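Local coordinates for putative molybdenum carrier protein (Syntrophus aciditrophicus SB, PDB 3IMK) that is of unknown function but may act as a carrier of molybdenum, built on a Rossmann-like SLOG-family fold, at residues A[69-74]-A[99-104]; A[73-78]-A[128-133]. All coordinates share one frame; numbering follows the deposited sequence.

Contact 1 (A[69-74]-A[99-104]); sequences KNVLDS and YKKPCL
The C-terminal end of helix 63-72 packs against the turn that joins helix 87-98 to strand 103-107, with L72 lying on Y99 and K101 reaching S74. The L72 methyl CD2 sits over one face of the Y99 ring, 3.6 Å from the ring centroid and only 16° off the normal, a clear CH-pi contact. It lies closest to CG of Y99, at 3.5 Å, while the other methyl, CD1, touches near the CE2-CZ rim. A branched leucine suits the place because one methyl can lie on the ring and the other beside it. The phenol OH hydrogen-bonds to E68, one turn before L72 in helix 63-72, so the tyrosine is held by its polar end as well as its face.

K101 follows directly on K100, whose positive phi closes the Schellman motif ending helix 87-98. Its chain bends at chi2 (-80°), which carries the methylenes past the V71 carbonyl, CG lying 3.6 Å from V71 O, and brings the ammonium to the helix end. There NZ donates to S74 O over 2.8 Å, almost in line with the carbonyl (C=O...N 162°). The positive charge probably also eases the partial negative charge of the helix terminus. With an alanine in place of K101, S74 O would probably lose this donor and a gap would open beside V71 O. The serine is anchored in turn: its OG gives a 2.8 Å hydrogen bond to N70 O, in the carbonyl plane, tying the residue just past the helix back to its last turn. V71 CG1 faces K101 CG, and the V71 side chain also touches T77 of strand 76-81 and T92 and A96 of helix 87-98. Such packing, with successive helices covering one face of a parallel sheet, is characteristic of Rossmann-like alpha/beta folds.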
loop_
_atom_site.group_PDB
_atom_site.type_symbol
_atom_site.label_atom_id
_atom_site.label_comp_id
_atom_site.label_asym_id
_atom_site.label_seq_id
_atom_site.Cartn_x
_atom_site.Cartn_y
_atom_site.Cartn_z
ATOM N N LYS A 69 -1.141 -11.913 3.578
ATOM C CA LYS A 69 -2.568 -11.986 3.155
ATOM C C LYS A 69 -2.919 -10.805 2.225
ATOM O O LYS A 69 -3.621 -11.007 1.220
ATOM C CB LYS A 69 -3.513 -12.044 4.392
ATOM C CG LYS A 69 -4.980 -12.386 4.041
ATOM C CD LYS A 69 -5.133 -13.878 3.818
ATOM C CE LYS A 69 -6.581 -14.244 3.513
ATOM N NZ LYS A 69 -6.765 -15.745 3.334
ATOM N N ASN A 70 -2.430 -9.602 2.543
ATOM C CA ASN A 70 -2.732 -8.455 1.646
ATOM C C ASN A 70 -2.084 -8.603 0.270
ATOM O O ASN A 70 -2.669 -8.230 -0.734
ATOM C CB ASN A 70 -2.397 -7.142 2.315
ATOM C CG ASN A 70 -3.319 -6.843 3.471
ATOM O OD1 ASN A 70 -4.526 -7.093 3.387
ATOM N ND2 ASN A 70 -2.749 -6.347 4.578
ATOM N N VAL A 71 -0.904 -9.202 0.209
ATOM C CA VAL A 71 -0.257 -9.512 -1.085
ATOM C C VAL A 71 -1.086 -10.511 -1.881
ATOM O O VAL A 71 -1.232 -10.371 -3.107
ATOM C CB VAL A 71 1.221 -10.011 -0.881
ATOM C CG1 VAL A 71 1.839 -10.599 -2.178
ATOM C CG2 VAL A 71 2.128 -8.890 -0.343
ATOM N N LEU A 72 -1.610 -11.511 -1.196
ATOM C CA LEU A 72 -2.348 -12.586 -1.861
ATOM C C LEU A 72 -3.742 -12.135 -2.281
ATOM O O LEU A 72 -4.264 -12.633 -3.292
ATOM C CB LEU A 72 -2.454 -13.811 -0.966
ATOM C CG LEU A 72 -1.185 -14.625 -0.848
ATOM C CD1 LEU A 72 -1.259 -15.631 0.330
ATOM C CD2 LEU A 72 -0.905 -15.370 -2.153
ATOM N N ASP A 73 -4.370 -11.234 -1.513
ATOM C CA ASP A 73 -5.754 -10.882 -1.742
ATOM C C ASP A 73 -5.895 -9.535 -2.503
ATOM O O ASP A 73 -6.815 -8.745 -2.203
ATOM C CB ASP A 73 -6.445 -10.807 -0.377
ATOM C CG ASP A 73 -7.948 -11.024 -0.419
ATOM O OD1 ASP A 73 -8.491 -11.439 -1.470
ATOM O OD2 ASP A 73 -8.611 -10.769 0.630
ATOM N N SER A 74 -4.989 -9.291 -3.453
ATOM C CA SER A 74 -5.032 -8.114 -4.325
ATOM C C SER A 74 -4.476 -8.466 -5.665
ATOM O O SER A 74 -3.911 -9.560 -5.853
ATOM C CB SER A 74 -4.234 -6.965 -3.706
ATOM O OG SER A 74 -2.897 -7.334 -3.388
ATOM N N TYR A 99 4.838 -15.396 -4.777
ATOM C CA TYR A 99 3.498 -15.704 -5.244
ATOM C C TYR A 99 3.238 -15.168 -6.658
ATOM O O TYR A 99 2.116 -15.231 -7.141
ATOM C CB TYR A 99 2.456 -15.165 -4.245
ATOM C CG TYR A 99 2.476 -15.861 -2.923
ATOM C CD1 TYR A 99 2.234 -17.244 -2.855
ATOM C CD2 TYR A 99 2.715 -15.166 -1.733
ATOM C CE1 TYR A 99 2.232 -17.905 -1.657
ATOM C CE2 TYR A 99 2.717 -15.831 -0.500
ATOM C CZ TYR A 99 2.470 -17.201 -0.480
ATOM O OH TYR A 99 2.451 -17.896 0.710
ATOM N N LYS A 100 4.252 -14.588 -7.287
ATOM C CA LYS A 100 4.152 -14.073 -8.660
ATOM C C LYS A 100 3.089 -12.998 -8.833
ATOM O O LYS A 100 2.380 -12.921 -9.849
ATOM C CB LYS A 100 3.966 -15.217 -9.686
ATOM C CG LYS A 100 5.026 -16.316 -9.552
ATOM C CD LYS A 100 6.422 -15.794 -9.703
ATOM N N LYS A 101 2.989 -12.136 -7.829
ATOM C CA LYS A 101 2.081 -10.997 -7.874
ATOM C C LYS A 101 2.845 -9.802 -8.402
ATOM O O LYS A 101 3.982 -9.556 -7.971
ATOM C CB LYS A 101 1.525 -10.690 -6.476
ATOM C CG LYS A 101 0.480 -11.694 -5.968
ATOM C CD LYS A 101 -0.896 -11.366 -6.601
ATOM C CE LYS A 101 -1.979 -12.249 -6.161
ATOM N NZ LYS A 101 -3.134 -11.968 -6.998
ATOM N N PRO A 102 2.261 -9.005 -9.314
ATOM C CA PRO A 102 2.910 -7.793 -9.742
ATOM C C PRO A 102 3.276 -6.937 -8.550
ATOM O O PRO A 102 2.505 -6.801 -7.593
ATOM C CB PRO A 102 1.856 -7.108 -10.633
ATOM C CG PRO A 102 0.979 -8.232 -11.108
ATOM C CD PRO A 102 0.983 -9.240 -10.006
ATOM N N CYS A 103 4.446 -6.347 -8.607
ATOM C CA CYS A 103 4.991 -5.584 -7.502
ATOM C C CYS A 103 5.862 -4.440 -8.057
ATOM O O CYS A 103 6.689 -4.666 -8.932
ATOM C CB CYS A 103 5.748 -6.515 -6.564
ATOM S SG CYS A 103 6.387 -5.681 -5.053
ATOM N N LEU A 104 5.607 -3.227 -7.592
ATOM C CA LEU A 104 6.389 -2.074 -7.923
ATOM C C LEU A 104 6.841 -1.427 -6.660
ATOM O O LEU A 104 6.019 -1.035 -5.842
ATOM C CB LEU A 104 5.542 -1.102 -8.770
ATOM C CG LEU A 104 6.190 0.236 -9.149
ATOM C CD1 LEU A 104 7.486 0.041 -9.938
ATOM C CD2 LEU A 104 5.212 1.132 -9.931
#

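Contact 2 (A[73-78]-A[128-133])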
loop_
_atom_site.group_PDB
_atom_site.type_symbol
_atom_site.label_atom_id
_atom_site.label_comp_id
_atom_site.label_asym_id
_atom_site.label_seq_id
_atom_site.Cartn_x
_atom_site.Cartn_y
_atom_site.Cartn_z
ATOM N N ASP A 73 -4.370 -11.234 -1.513
ATOM C CA ASP A 73 -5.754 -10.882 -1.742
ATOM C C ASP A 73 -5.895 -9.535 -2.503
ATOM O O ASP A 73 -6.815 -8.745 -2.203
ATOM C CB ASP A 73 -6.445 -10.807 -0.377
ATOM C CG ASP A 73 -7.948 -11.024 -0.419
ATOM O OD1 ASP A 73 -8.491 -11.439 -1.470
ATOM O OD2 ASP A 73 -8.611 -10.769 0.630
ATOM N N SER A 74 -4.989 -9.291 -3.453
ATOM C CA SER A 74 -5.032 -8.114 -4.325
ATOM C C SER A 74 -4.476 -8.466 -5.665
ATOM O O SER A 74 -3.911 -9.560 -5.853
ATOM C CB SER A 74 -4.234 -6.965 -3.706
ATOM O OG SER A 74 -2.897 -7.334 -3.388
ATOM N N ASP A 75 -4.608 -7.548 -6.626
ATOM C CA ASP A 75 -4.088 -7.775 -7.962
ATOM C C ASP A 75 -2.595 -7.440 -8.097
ATOM O O ASP A 75 -1.922 -8.009 -8.974
ATOM C CB ASP A 75 -4.843 -6.932 -8.959
ATOM C CG ASP A 75 -6.280 -7.340 -9.121
ATOM O OD1 ASP A 75 -6.632 -8.542 -8.929
ATOM O OD2 ASP A 75 -7.108 -6.443 -9.442
ATOM N N GLY A 76 -2.089 -6.566 -7.247
ATOM C CA GLY A 76 -0.707 -6.174 -7.247
ATOM C C GLY A 76 -0.420 -5.391 -6.004
ATOM O O GLY A 76 -1.323 -4.896 -5.359
ATOM N N THR A 77 0.868 -5.187 -5.714
ATOM C CA THR A 77 1.354 -4.474 -4.535
ATOM C C THR A 77 2.331 -3.360 -4.924
ATOM O O THR A 77 3.340 -3.589 -5.612
ATOM C CB THR A 77 2.024 -5.470 -3.544
ATOM O OG1 THR A 77 1.058 -6.411 -3.041
ATOM C CG2 THR A 77 2.629 -4.748 -2.356
ATOM N N LEU A 78 1.988 -2.166 -4.465
ATOM C CA LEU A 78 2.806 -0.979 -4.610
ATOM C C LEU A 78 3.501 -0.778 -3.257
ATOM O O LEU A 78 2.799 -0.677 -2.247
ATOM C CB LEU A 78 1.944 0.237 -4.931
ATOM C CG LEU A 78 2.609 1.619 -4.875
ATOM C CD1 LEU A 78 3.765 1.724 -5.904
ATOM C CD2 LEU A 78 1.567 2.702 -5.165
ATOM N N HIS A 128 -3.278 -4.627 -15.530
ATOM C CA HIS A 128 -4.714 -4.633 -15.210
ATOM C C HIS A 128 -4.998 -4.712 -13.713
ATOM O O HIS A 128 -5.905 -5.425 -13.278
ATOM C CB HIS A 128 -5.459 -5.722 -15.991
ATOM C CG HIS A 128 -5.518 -5.448 -17.450
ATOM N ND1 HIS A 128 -6.543 -4.734 -18.029
ATOM C CD2 HIS A 128 -4.692 -5.812 -18.453
ATOM C CE1 HIS A 128 -6.331 -4.643 -19.327
ATOM N NE2 HIS A 128 -5.214 -5.288 -19.614
ATOM N N ILE A 129 -4.234 -3.946 -12.931
ATOM C CA ILE A 129 -4.364 -3.949 -11.487
ATOM C C ILE A 129 -5.555 -3.085 -11.120
ATOM O O ILE A 129 -5.568 -1.892 -11.418
ATOM C CB ILE A 129 -3.090 -3.420 -10.840
ATOM C CG1 ILE A 129 -1.982 -4.462 -11.036
ATOM C CG2 ILE A 129 -3.337 -3.149 -9.308
ATOM C CD1 ILE A 129 -0.586 -3.904 -10.887
ATOM N N GLN A 130 -6.559 -3.694 -10.472
ATOM C CA GLN A 130 -7.728 -2.951 -10.000
ATOM C C GLN A 130 -7.855 -2.892 -8.484
ATOM O O GLN A 130 -8.268 -1.876 -7.931
ATOM C CB GLN A 130 -8.980 -3.562 -10.631
ATOM C CG GLN A 130 -9.064 -3.465 -12.175
ATOM C CD GLN A 130 -10.429 -3.872 -12.760
ATOM O OE1 GLN A 130 -11.325 -4.313 -12.058
ATOM N NE2 GLN A 130 -10.549 -3.741 -14.049
ATOM N N VAL A 131 -7.534 -3.999 -7.804
ATOM C CA VAL A 131 -7.438 -4.069 -6.357
ATOM C C VAL A 131 -5.958 -3.932 -6.028
ATOM O O VAL A 131 -5.141 -4.840 -6.368
ATOM C CB VAL A 131 -8.000 -5.370 -5.798
ATOM C CG1 VAL A 131 -7.839 -5.398 -4.270
ATOM C CG2 VAL A 131 -9.514 -5.562 -6.198
ATOM N N LEU A 132 -5.606 -2.762 -5.494
ATOM C CA LEU A 132 -4.235 -2.391 -5.259
ATOM C C LEU A 132 -3.871 -2.408 -3.799
ATOM O O LEU A 132 -4.458 -1.652 -3.017
ATOM C CB LEU A 132 -3.998 -0.993 -5.820
ATOM C CG LEU A 132 -2.608 -0.379 -5.616
ATOM C CD1 LEU A 132 -1.523 -1.200 -6.309
ATOM C CD2 LEU A 132 -2.591 1.078 -6.160
ATOM N N ASN A 133 -2.923 -3.270 -3.409
ATOM C CA ASN A 133 -2.343 -3.289 -2.055
ATOM C C ASN A 133 -1.214 -2.274 -2.005
ATOM O O ASN A 133 -0.395 -2.232 -2.912
ATOM C CB ASN A 133 -1.805 -4.671 -1.775
ATOM C CG ASN A 133 -1.138 -4.817 -0.403
ATOM O OD1 ASN A 133 -1.642 -4.274 0.586
ATOM N ND2 ASN A 133 -0.074 -5.606 -0.325
#
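I129 begins the contact by laying CG2 against D75 CB, 4.1 Å away, while its CD1 fills the space beside G76 that the absence of a side chain leaves. The next two amides share one oxygen. Q130 N meets the anti lone pair of D75 OD2 at 3.0 Å, and V131 N reaches the same atom at 3.0 Å on a nearly straight path (175° at the hydrogen) but from above the carboxylate plane. D75 can serve both because its CG lies beside its own backbone N (chi1 -67°), which turns the carboxylate back over the start of the neighbouring strand. V131 O answers by accepting D75 N, and V131 CG1 rests on S74. L132 sends CD1 toward G76 O and to within 4.0 Å of L78 CB. N133 then forms the regular parallel pairing around T77, with N133 N bonded to G76 O (3.0 Å) and N133 O taking L78 N (2.8 Å). Its side chain runs beside that of T77, pointing the same way, and ND2 donates to T77 OG1 over 3.1 Å, the hydroxyl lying in the amide plane. The D75 carboxylate thus supplies the acceptor for the amides of Q130 and V131 at the entry to strand 131-135, and the two N-H groups on OD2 probably stabilise its negative charge.

In the fold
Both contacts use the chain leading from helix 63-72 into strand 76-81 and share D73 and S74, their centres lying about 7 Å apart. Strand 76-81 connects them, pairing on one edge with strand 131-135 and on the other with strand 103-107. T77 takes part in the latter pairing through backbone hydrogen bonds, T77 N 3.0 Å from P102 O and T77 O 3.0 Å from L104 N. N70 in turn packs its CB on N133 OD1, at 3.4 Å. The shared D73 faces a pocket holding a bound polyether, probably from the crystallisation liquor, whose nearest approach to the D73 side chain is about 3 Å; K69, L72 and W37 also line it.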